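Local coordinates for protein N5-Carboxyaminoimidazole ribonucleotide synthetase (Staphylococcus aureus subsp. aureus, PDB 3ORR) that catalyses the ATP-dependent carboxylation of 5-aminoimidazole ribonucleotide with hydrogencarbonate, giving N5-carboxyaminoimidazole ribonucleotide, at residues 210-215 against 227-232; 251-256 against 292-297. All coordinates share one frame; numbering follows the deposited sequence.

In the fold
Both contacts sit on the same eight-stranded antiparallel sheet, their centres 18 Å apart. Contact 1 lies toward the outside of the chain and is partly buried: strand 207-218 holds the loop that leaves its hairpin partner, chiefly through a charged pair, Glu214 with Arg230. All six touching residues of contact 2 are buried, and it lies nearer the middle of the chain. There strand 252-261 meets helix 290-298, and a single imidazole-to-backbone hydrogen bond works with close apolar packing instead of a salt bridge. Strand 191-201 runs between strands 207-218 and 252-261. The two contacts meet where Phe210 CE1 lies 3.5 Å from Thr293 OG1.

Contact 1 of 2, residues 210-215 against 227-232; sequences FPLQEN and VPARID
Glu214 and Arg230 make the polar heart of this contact, at the open end of a beta-hairpin in the antiparallel sheet that includes strands of the ATP-grasp domain. Arg230 takes the carboxylate side-on in a two-pronged salt bridge, Arg230 NE to Glu214 OE1 at 3.0 Å and Arg230 NH2 to Glu214 OE2 at 2.8 Å. The carboxylate lies near the guanidinium plane, yet the two flat groups are turned 37° against each other, and NH2 therefore meets OE2 from above the carboxylate plane. A third bond comes from the backbone, Arg230 N to Glu214 OE1 at 2.8 Å, so OE1 is gripped by two N-H groups arriving from opposite faces of the carboxylate. Glu214 reaches this far because CG is anti to its backbone N (chi1 176°) and the chain stays extended beyond it.

Next to the acid, Glu214 CB packs 3.7 Å from Ala229 CA, and the Ala229 methyl also rests against Leu212 CG at 3.8 Å. Pro211 CB meets Val227 CG1 at 3.6 Å.

Further back, Glu214 pairs through its backbone with Ile226 of the neighbouring strand. Regular continuation would bring residue 228 opposite Leu212, but Pro228 follows a cis peptide bond, and the next link is made one residue later, by Ala229. The remaining guanidinium nitrogen, Arg230 NH1, forms a salt bridge with Glu366 and a hydrogen bond with Asn363, tying the hairpin's exit to the C-terminal helix 362-373. That delayed backbone link is Ala229 N to Leu212 O, 3.1 Å long, with the donor 36° above the carbonyl plane.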
ATOM      1  N   PHE A 210     -10.890   2.541 -14.605  1.00  2.00           N
ATOM      2  CA  PHE A 210     -11.256   2.792 -13.201  1.00  2.00           C
ATOM      3  C   PHE A 210     -12.647   3.484 -13.162  1.00  2.00           C
ATOM      4  O   PHE A 210     -13.149   3.892 -14.209  1.00  2.00           O
ATOM      5  CB  PHE A 210     -10.182   3.624 -12.492  1.00  2.00           C
ATOM      6  CG  PHE A 210      -8.966   2.808 -12.064  1.00  2.00           C
ATOM      7  CD1 PHE A 210      -7.982   2.447 -12.972  1.00  2.00           C
ATOM      8  CD2 PHE A 210      -8.843   2.361 -10.755  1.00  2.00           C
ATOM      9  CE1 PHE A 210      -6.859   1.649 -12.541  1.00  2.00           C
ATOM     10  CE2 PHE A 210      -7.747   1.621 -10.336  1.00  2.00           C
ATOM     11  CZ  PHE A 210      -6.755   1.257 -11.232  1.00  2.00           C
ATOM     12  N   PRO A 211     -13.262   3.608 -11.958  1.00  2.00           N
ATOM     13  CA  PRO A 211     -14.539   4.316 -11.830  1.00  2.00           C
ATOM     14  C   PRO A 211     -14.434   5.773 -12.231  1.00  2.00           C
ATOM     15  O   PRO A 211     -13.497   6.470 -11.822  1.00  2.00           O
ATOM     16  CB  PRO A 211     -14.885   4.191 -10.337  1.00  2.00           C
ATOM     17  CG  PRO A 211     -14.066   2.927  -9.873  1.00  2.00           C
ATOM     18  CD  PRO A 211     -12.843   2.950 -10.703  1.00  2.00           C
ATOM     19  N   LEU A 212     -15.399   6.244 -13.012  1.00  2.00           N
ATOM     20  CA  LEU A 212     -15.411   7.630 -13.425  1.00  2.00           C
ATOM     21  C   LEU A 212     -15.304   8.520 -12.197  1.00  2.00           C
ATOM     22  O   LEU A 212     -15.985   8.318 -11.209  1.00  4.14           O
ATOM     23  CB  LEU A 212     -16.701   7.937 -14.183  1.00  2.00           C
ATOM     24  CG  LEU A 212     -16.811   9.314 -14.830  1.00  6.27           C
ATOM     25  CD1 LEU A 212     -15.725   9.531 -15.912  1.00  5.55           C
ATOM     26  CD2 LEU A 212     -18.270   9.487 -15.392  1.00  4.46           C
ATOM     27  N   GLN A 213     -14.423   9.501 -12.262  1.00  2.00           N
ATOM     28  CA  GLN A 213     -14.147  10.356 -11.119  1.00  2.00           C
ATOM     29  C   GLN A 213     -14.694  11.797 -11.390  1.00  2.67           C
ATOM     30  O   GLN A 213     -14.644  12.301 -12.517  1.00  2.50           O
ATOM     31  CB  GLN A 213     -12.649  10.408 -10.899  1.00  2.00           C
ATOM     32  CG  GLN A 213     -12.030   9.032 -10.576  1.00  2.00           C
ATOM     33  CD  GLN A 213     -10.807   8.676 -11.445  1.00  2.00           C
ATOM     34  OE1 GLN A 213     -10.189   9.533 -12.123  1.00  2.00           O
ATOM     35  NE2 GLN A 213     -10.449   7.412 -11.413  1.00  2.00           N
ATOM     36  N   GLU A 214     -15.182  12.450 -10.345  1.00  3.70           N
ATOM     37  CA  GLU A 214     -15.695  13.821 -10.442  1.00  4.91           C
ATOM     38  C   GLU A 214     -14.714  14.810  -9.758  1.00  5.00           C
ATOM     39  O   GLU A 214     -14.456  14.725  -8.567  1.00  6.26           O
ATOM     40  CB  GLU A 214     -17.084  13.883  -9.798  1.00  4.96           C
ATOM     41  CG  GLU A 214     -17.712  15.262  -9.733  1.00  9.44           C
ATOM     42  CD  GLU A 214     -19.033  15.278  -8.982  1.00  9.30           C
ATOM     43  OE1 GLU A 214     -19.656  14.204  -8.807  1.00 12.78           O
ATOM     44  OE2 GLU A 214     -19.450  16.384  -8.574  1.00 10.09           O
ATOM     45  N   ASN A 215     -14.187  15.750 -10.522  1.00  3.95           N
ATOM     46  CA  ASN A 215     -13.138  16.607 -10.045  1.00  4.15           C
ATOM     47  C   ASN A 215     -13.531  18.053  -9.800  1.00  4.24           C
ATOM     48  O   ASN A 215     -14.134  18.699 -10.672  1.00  8.19           O
ATOM     49  CB  ASN A 215     -11.991  16.544 -11.032  1.00  2.14           C
ATOM     50  CG  ASN A 215     -11.455  15.149 -11.170  1.00  2.00           C
ATOM     51  OD1 ASN A 215     -11.299  14.446 -10.173  1.00  2.00           O
ATOM     52  ND2 ASN A 215     -11.194  14.720 -12.400  1.00  2.00           N
ATOM     53  N   VAL A 227     -15.785   9.829  -5.938  1.00  3.75           N
ATOM     54  CA  VAL A 227     -16.109   8.604  -6.638  1.00  5.00           C
ATOM     55  C   VAL A 227     -17.240   7.957  -5.848  1.00  4.30           C
ATOM     56  O   VAL A 227     -17.167   7.911  -4.600  1.00  3.43           O
ATOM     57  CB  VAL A 227     -14.895   7.674  -6.719  1.00  4.87           C
ATOM     58  CG1 VAL A 227     -15.147   6.632  -7.748  1.00  8.73           C
ATOM     59  CG2 VAL A 227     -13.671   8.468  -7.139  1.00  6.76           C
ATOM     60  N   PRO A 228     -18.296   7.474  -6.545  1.00  3.94           N
ATOM     61  CA  PRO A 228     -18.488   7.506  -8.003  1.00  5.00           C
ATOM     62  C   PRO A 228     -18.932   8.881  -8.517  1.00  6.37           C
ATOM     63  O   PRO A 228     -19.708   9.560  -7.826  1.00  5.88           O
ATOM     64  CB  PRO A 228     -19.590   6.453  -8.242  1.00  5.38           C
ATOM     65  CG  PRO A 228     -20.357   6.406  -6.980  1.00  4.86           C
ATOM     66  CD  PRO A 228     -19.354   6.691  -5.868  1.00  2.71           C
ATOM     67  N   ALA A 229     -18.448   9.295  -9.695  1.00  4.75           N
ATOM     68  CA  ALA A 229     -18.849  10.604 -10.230  1.00  4.90           C
ATOM     69  C   ALA A 229     -20.386  10.713 -10.213  1.00  6.79           C
ATOM     70  O   ALA A 229     -21.079   9.781 -10.607  1.00  6.76           O
ATOM     71  CB  ALA A 229     -18.343  10.787 -11.627  1.00  3.37           C
ATOM     72  N   ARG A 230     -20.925  11.845  -9.756  1.00  8.34           N
ATOM     73  CA  ARG A 230     -22.385  11.956  -9.630  1.00  9.45           C
ATOM     74  C   ARG A 230     -23.084  12.316 -10.962  1.00 10.85           C
ATOM     75  O   ARG A 230     -24.305  12.478 -11.014  1.00 10.95           O
ATOM     76  CB  ARG A 230     -22.745  12.922  -8.508  1.00 10.06           C
ATOM     77  CG  ARG A 230     -22.049  12.571  -7.168  1.00 10.41           C
ATOM     78  CD  ARG A 230     -22.221  13.687  -6.124  1.00  8.59           C
ATOM     79  NE  ARG A 230     -21.305  14.795  -6.402  1.00  3.63           N
ATOM     80  CZ  ARG A 230     -21.097  15.805  -5.576  1.00  4.53           C
ATOM     81  NH1 ARG A 230     -21.714  15.842  -4.410  1.00  3.48           N
ATOM     82  NH2 ARG A 230     -20.231  16.768  -5.899  1.00  5.05           N
ATOM     83  N   ILE A 231     -22.315  12.410 -12.043  1.00 11.85           N
ATOM     84  CA  ILE A 231     -22.890  12.590 -13.368  1.00 12.66           C
ATOM     85  C   ILE A 231     -22.558  11.387 -14.229  1.00 12.59           C
ATOM     86  O   ILE A 231     -21.405  11.101 -14.476  1.00 11.40           O
ATOM     87  CB  ILE A 231     -22.417  13.884 -14.044  1.00 13.40           C
ATOM     88  CG1 ILE A 231     -22.226  15.020 -13.016  1.00 18.87           C
ATOM     89  CG2 ILE A 231     -23.409  14.296 -15.155  1.00 13.11           C
ATOM     90  CD1 ILE A 231     -23.566  15.736 -12.530  1.00 24.80           C
ATOM     91  N   ASP A 232     -23.584  10.680 -14.684  1.00 14.82           N
ATOM     92  CA  ASP A 232     -23.402   9.463 -15.487  1.00 15.07           C
ATOM     93  C   ASP A 232     -22.846   9.763 -16.882  1.00 12.27           C
ATOM     94  O   ASP A 232     -23.594   9.963 -17.815  1.00 12.66           O
ATOM     95  CB  ASP A 232     -24.725   8.703 -15.613  1.00 17.26           C
ATOM     96  CG  ASP A 232     -24.553   7.345 -16.283  1.00 23.58           C
ATOM     97  OD1 ASP A 232     -23.453   6.745 -16.166  1.00 26.30           O
ATOM     98  OD2 ASP A 232     -25.523   6.869 -16.922  1.00 30.11           O
TER

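Contact 2 of 2, residues 251-256 against 292-297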
ATOM      1  N   ILE A 251       0.731   2.613 -22.900  1.00  2.00           N
ATOM      2  CA  ILE A 251       0.683   1.464 -22.000  1.00  2.00           C
ATOM      3  C   ILE A 251       0.924   1.910 -20.548  1.00  2.00           C
ATOM      4  O   ILE A 251       1.526   2.956 -20.304  1.00  2.00           O
ATOM      5  CB  ILE A 251       1.534   0.234 -22.452  1.00  3.51           C
ATOM      6  CG1 ILE A 251       2.816   0.136 -21.705  1.00  2.00           C
ATOM      7  CG2 ILE A 251       1.668   0.080 -23.982  1.00  3.57           C
ATOM      8  CD1 ILE A 251       2.661  -0.726 -20.541  1.00  2.92           C
ATOM      9  N   GLY A 252       0.418   1.161 -19.581  1.00  2.00           N
ATOM     10  CA  GLY A 252       0.475   1.625 -18.204  1.00  2.00           C
ATOM     11  C   GLY A 252      -0.752   2.520 -17.978  1.00  2.00           C
ATOM     12  O   GLY A 252      -1.674   2.528 -18.783  1.00  2.00           O
ATOM     13  N   THR A 253      -0.737   3.309 -16.911  1.00  2.00           N
ATOM     14  CA  THR A 253      -1.890   4.087 -16.557  1.00  2.00           C
ATOM     15  C   THR A 253      -1.856   5.459 -17.188  1.00  2.00           C
ATOM     16  O   THR A 253      -0.831   6.170 -17.132  1.00  2.00           O
ATOM     17  CB  THR A 253      -1.984   4.245 -15.020  1.00  2.00           C
ATOM     18  OG1 THR A 253      -2.413   3.016 -14.483  1.00  2.00           O
ATOM     19  CG2 THR A 253      -3.021   5.324 -14.626  1.00  2.00           C
ATOM     20  N   PHE A 254      -2.976   5.833 -17.782  1.00  2.00           N
ATOM     21  CA  PHE A 254      -3.144   7.202 -18.252  1.00  2.00           C
ATOM     22  C   PHE A 254      -4.483   7.723 -17.816  1.00  2.00           C
ATOM     23  O   PHE A 254      -5.319   6.935 -17.350  1.00  2.00           O
ATOM     24  CB  PHE A 254      -2.961   7.330 -19.767  1.00  2.00           C
ATOM     25  CG  PHE A 254      -3.902   6.548 -20.548  1.00  2.00           C
ATOM     26  CD1 PHE A 254      -3.853   5.160 -20.528  1.00  2.00           C
ATOM     27  CD2 PHE A 254      -4.851   7.178 -21.333  1.00  2.00           C
ATOM     28  CE1 PHE A 254      -4.766   4.404 -21.296  1.00  2.00           C
ATOM     29  CE2 PHE A 254      -5.764   6.418 -22.118  1.00  2.00           C
ATOM     30  CZ  PHE A 254      -5.726   5.048 -22.073  1.00  2.00           C
ATOM     31  N   THR A 255      -4.656   9.044 -17.890  1.00  2.00           N
ATOM     32  CA  THR A 255      -5.905   9.656 -17.436  1.00  2.00           C
ATOM     33  C   THR A 255      -6.400  10.613 -18.489  1.00  3.25           C
ATOM     34  O   THR A 255      -5.590  11.327 -19.094  1.00  7.03           O
ATOM     35  CB  THR A 255      -5.710  10.392 -16.092  1.00  2.00           C
ATOM     36  OG1 THR A 255      -5.110   9.494 -15.154  1.00  3.35           O
ATOM     37  CG2 THR A 255      -7.016  10.843 -15.507  1.00  2.00           C
ATOM     38  N   VAL A 256      -7.718  10.631 -18.703  1.00  2.05           N
ATOM     39  CA  VAL A 256      -8.330  11.588 -19.605  1.00  2.00           C
ATOM     40  C   VAL A 256      -9.283  12.471 -18.835  1.00  2.00           C
ATOM     41  O   VAL A 256     -10.214  11.963 -18.228  1.00  2.00           O
ATOM     42  CB  VAL A 256      -9.073  10.886 -20.775  1.00  2.00           C
ATOM     43  CG1 VAL A 256      -9.751  11.921 -21.687  1.00  2.49           C
ATOM     44  CG2 VAL A 256      -8.083  10.070 -21.596  1.00  2.00           C
ATOM     45  N   ASP A 292      -0.745   0.087  -8.785  1.00  2.00           N
ATOM     46  CA  ASP A 292      -0.741  -1.379  -8.952  1.00  2.00           C
ATOM     47  C   ASP A 292      -0.840  -1.756 -10.440  1.00  2.00           C
ATOM     48  O   ASP A 292       0.001  -2.496 -10.955  1.00  2.00           O
ATOM     49  CB  ASP A 292      -1.914  -2.030  -8.206  1.00  2.00           C
ATOM     50  CG  ASP A 292      -1.798  -1.907  -6.679  1.00  2.00           C
ATOM     51  OD1 ASP A 292      -0.669  -1.746  -6.108  1.00  2.00           O
ATOM     52  OD2 ASP A 292      -2.874  -1.982  -6.059  1.00  2.00           O
ATOM     53  N   THR A 293      -1.877  -1.250 -11.114  1.00  2.00           N
ATOM     54  CA  THR A 293      -2.103  -1.635 -12.521  1.00  2.00           C
ATOM     55  C   THR A 293      -0.996  -1.096 -13.417  1.00  2.00           C
ATOM     56  O   THR A 293      -0.578  -1.770 -14.352  1.00  2.00           O
ATOM     57  CB  THR A 293      -3.490  -1.216 -13.034  1.00  2.00           C
ATOM     58  OG1 THR A 293      -3.724   0.163 -12.763  1.00  2.00           O
ATOM     59  CG2 THR A 293      -4.575  -2.016 -12.337  1.00  2.00           C
ATOM     60  N   HIS A 294      -0.465   0.085 -13.090  1.00  2.00           N
ATOM     61  CA  HIS A 294       0.601   0.688 -13.898  1.00  2.00           C
ATOM     62  C   HIS A 294       1.829  -0.207 -13.921  1.00  2.00           C
ATOM     63  O   HIS A 294       2.454  -0.408 -14.952  1.00  2.00           O
ATOM     64  CB  HIS A 294       0.981   2.076 -13.389  1.00  2.00           C
ATOM     65  CG  HIS A 294       2.008   2.767 -14.241  1.00  2.00           C
ATOM     66  ND1 HIS A 294       1.691   3.394 -15.428  1.00  2.00           N
ATOM     67  CD2 HIS A 294       3.349   2.895 -14.103  1.00  2.00           C
ATOM     68  CE1 HIS A 294       2.777   3.927 -15.955  1.00  2.00           C
ATOM     69  NE2 HIS A 294       3.801   3.643 -15.173  1.00  2.00           N
ATOM     70  N   ILE A 295       2.150  -0.778 -12.783  1.00  2.00           N
ATOM     71  CA  ILE A 295       3.279  -1.706 -12.665  1.00  2.00           C
ATOM     72  C   ILE A 295       2.967  -3.019 -13.362  1.00  2.00           C
ATOM     73  O   ILE A 295       3.838  -3.620 -13.974  1.00  2.00           O
ATOM     74  CB  ILE A 295       3.604  -2.053 -11.154  1.00  2.00           C
ATOM     75  CG1 ILE A 295       3.960  -0.790 -10.366  1.00  2.00           C
ATOM     76  CG2 ILE A 295       4.730  -3.077 -11.088  1.00  2.00           C
ATOM     77  CD1 ILE A 295       5.137   0.000 -11.017  1.00  2.00           C
ATOM     78  N   LEU A 296       1.734  -3.478 -13.247  1.00  2.00           N
ATOM     79  CA  LEU A 296       1.366  -4.742 -13.927  1.00  2.00           C
ATOM     80  C   LEU A 296       1.531  -4.524 -15.438  1.00  2.00           C
ATOM     81  O   LEU A 296       2.128  -5.336 -16.108  1.00  2.00           O
ATOM     82  CB  LEU A 296      -0.077  -5.193 -13.563  1.00  2.00           C
ATOM     83  CG  LEU A 296      -0.359  -5.871 -12.194  1.00  2.00           C
ATOM     84  CD1 LEU A 296      -1.866  -5.935 -11.967  1.00  2.00           C
ATOM     85  CD2 LEU A 296       0.287  -7.304 -12.010  1.00  2.00           C
ATOM     86  N   ALA A 297       1.046  -3.395 -15.932  1.00  2.00           N
ATOM     87  CA  ALA A 297       1.016  -3.147 -17.373  1.00  2.00           C
ATOM     88  C   ALA A 297       2.421  -3.027 -17.928  1.00  2.00           C
ATOM     89  O   ALA A 297       2.779  -3.644 -18.921  1.00  2.00           O
ATOM     90  CB  ALA A 297       0.217  -1.898 -17.676  1.00  2.00           C
TER
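His294 reaches from helix 290-298 to the start of strand 252-261 and takes the backbone N-H of Thr253 on its ring nitrogen. The bond from Thr253 N to His294 ND1 is 2.8 Å long and nearly straight, 175° at the hydrogen, with the donor close to the ring plane. With chi1 at -176°, CG lies anti to the backbone N of His294, which swings the imidazole off the helix and sets ND1 against Thr253 N.

Thr253 contributes its side chain as well. Its OG1 lies 3.7 Å from His294 CB and 3.6 Å from Thr293 OG1. The two hydroxyls do not bond to each other; each bonds instead to Thr200 OG1 on strand 191-201, which joins strand and helix through a shared third residue. Thr253 OG1 has a further partner in Gln290 O.

Ala297, one turn along from His294, points its methyl toward the strand. Ala297 CB comes to 3.6 Å from Gly252 CA, while Ile251 CD1 packs 3.9 Å from Ala297 CB. Gly252 has a positive phi of 86° and, lacking a side chain, lets ND1 of His294 approach its CA to 3.5 Å. With the backbones this near, the axes of 252-256 and 292-297 pass 6.3 Å apart.

This strand-on-helix junction is buried packing away from the annotated ATP site. Since ND1 acts as acceptor, the ring is probably neutral, its proton most likely on NE2, the nitrogen hydrogen-bonded to Thr78 OG1 of strand 76-79. One imidazole would then bridge the eight-stranded sheet and the N-terminal parallel sheet without burying a charge.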